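Side-chain contact in putative HTH-type transcriptional regulator ybaQ (Escherichia coli, PDB 2EBY), which probably binds DNA through a Cro/C1-type helix-turn-helix domain and so is likely to regulate transcription: residues Glu83-Met86 with Arg87-Glu90. Residues are numbered along the deposited sequence; the frame is centred on the assembly and turned at random.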
loop_
_atom_site.group_PDB
_atom_site.type_symbol
_atom_site.label_atom_id
_atom_site.label_comp_id
_atom_site.label_asym_id
_atom_site.label_seq_id
_atom_site.Cartn_x
_atom_site.Cartn_y
_atom_site.Cartn_z
ATOM N N GLU A 83 -9.188 7.821 7.302
ATOM C CA GLU A 83 -9.810 9.091 7.669
ATOM C C GLU A 83 -11.250 8.965 8.149
ATOM O O GLU A 83 -11.737 9.818 8.888
ATOM C CB GLU A 83 -9.768 10.053 6.484
ATOM C CG GLU A 83 -8.417 10.700 6.266
ATOM C CD GLU A 83 -8.282 11.294 4.881
ATOM O OE1 GLU A 83 -9.326 11.554 4.243
ATOM O OE2 GLU A 83 -7.136 11.508 4.432
ATOM N N ASN A 84 -11.929 7.901 7.736
ATOM C CA ASN A 84 -13.319 7.696 8.121
ATOM C C ASN A 84 -13.530 6.595 9.159
ATOM O O ASN A 84 -14.644 6.095 9.343
ATOM C CB ASN A 84 -14.152 7.436 6.864
ATOM C CG ASN A 84 -14.251 8.671 5.978
ATOM O OD1 ASN A 84 -15.018 9.592 6.262
ATOM N ND2 ASN A 84 -13.457 8.703 4.910
ATOM N N ASN A 85 -12.450 6.226 9.835
ATOM C CA ASN A 85 -12.501 5.228 10.889
ATOM C C ASN A 85 -12.340 6.039 12.168
ATOM O O ASN A 85 -11.241 6.490 12.493
ATOM C CB ASN A 85 -11.348 4.241 10.744
ATOM C CG ASN A 85 -11.389 3.148 11.786
ATOM O OD1 ASN A 85 -11.605 3.412 12.964
ATOM N ND2 ASN A 85 -11.166 1.914 11.360
ATOM N N MET A 86 -13.437 6.242 12.886
ATOM C CA MET A 86 -13.404 7.033 14.108
ATOM C C MET A 86 -12.518 6.485 15.219
ATOM O O MET A 86 -11.910 7.254 15.963
ATOM C CB MET A 86 -14.824 7.248 14.626
ATOM C CG MET A 86 -15.646 8.186 13.761
ATOM S SD MET A 86 -14.791 9.751 13.449
ATOM C CE MET A 86 -14.934 9.870 11.677
ATOM N N ARG A 87 -12.444 5.169 15.350
ATOM C CA ARG A 87 -11.599 4.595 16.388
ATOM C C ARG A 87 -10.149 5.014 16.125
ATOM O O ARG A 87 -9.422 5.408 17.035
ATOM C CB ARG A 87 -11.705 3.072 16.370
ATOM C CG ARG A 87 -10.779 2.364 17.353
ATOM C CD ARG A 87 -10.703 0.886 17.010
ATOM N NE ARG A 87 -10.422 0.723 15.584
ATOM C CZ ARG A 87 -10.753 -0.349 14.873
ATOM N NH1 ARG A 87 -11.379 -1.365 15.454
ATOM N NH2 ARG A 87 -10.474 -0.395 13.575
ATOM N N THR A 88 -9.743 4.936 14.864
ATOM C CA THR A 88 -8.380 5.292 14.483
ATOM C C THR A 88 -8.100 6.784 14.678
ATOM O O THR A 88 -7.036 7.165 15.161
ATOM C CB THR A 88 -8.099 4.927 13.013
ATOM O OG1 THR A 88 -8.456 3.560 12.786
ATOM C CG2 THR A 88 -6.618 5.116 12.692
ATOM N N GLN A 89 -9.059 7.623 14.308
ATOM C CA GLN A 89 -8.900 9.067 14.436
ATOM C C GLN A 89 -8.729 9.551 15.881
ATOM O O GLN A 89 -7.841 10.357 16.175
ATOM C CB GLN A 89 -10.079 9.776 13.769
ATOM C CG GLN A 89 -10.105 9.646 12.255
ATOM C CD GLN A 89 -8.827 10.148 11.611
ATOM O OE1 GLN A 89 -8.418 11.291 11.825
ATOM N NE2 GLN A 89 -8.189 9.294 10.817
ATOM N N GLU A 90 -9.582 9.071 16.778
ATOM C CA GLU A 90 -9.472 9.463 18.176
ATOM C C GLU A 90 -8.128 9.009 18.704
ATOM O O GLU A 90 -7.445 9.728 19.424
ATOM C CB GLU A 90 -10.610 8.847 18.999
ATOM C CG GLU A 90 -11.920 9.580 18.843
ATOM C CD GLU A 90 -11.766 11.070 19.104
ATOM O OE1 GLU A 90 -11.214 11.428 20.172
ATOM O OE2 GLU A 90 -12.191 11.881 18.247
#
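N85 and T88 meet where the chain, having left helix 67-83, turns into helix 86-94, and they illustrate how a side chain can stand in for the missing turn ahead of a helix. OD1 of N85 accepts from the backbone N of T88 at 3.1 Å. The donor does not arrive on a lone pair: it lies above the carbonyl plane, 48° out of it. CG stands anti to the backbone N (chi1 -178°), beside the carbonyl carbon, and this swings the amide forward over the opening helical turn. There the two side chains cross at about a right angle, and OG1 of T88, turned beside its own backbone N, comes within 3.1 Å of CG of N85. This is the classical asparagine N-cap, the donor three positions after the cap, and here it starts the second of two helices joined by a short bend, far along the sequence from the predicted helix-turn-helix at residues 27-46. The main chain takes over at once: N of Q89 bonds to O of N85 and N of E90 to O of M86. T88 is buried, packing also on E54 of the second subunit. Were N85 an alanine, the N of T88 would probably lose its side-chain acceptor and OG1 of T88 the amide packed beside it. Away from this tight packing of N85 on T88 the contact opens to solvent, on the side of the exposed M86, R87 and E90. R87 reaches back obliquely past the N85 amide, its guanidinium plane 32° from it; NH2 of R87 and ND2 of N85 are both donors and do not bond. Q89 bends at chi2, bringing NE2 to 3.5 Å from CA of E83 and into a hydrogen bond with O of V82, which ties the new helix to the end of the old one.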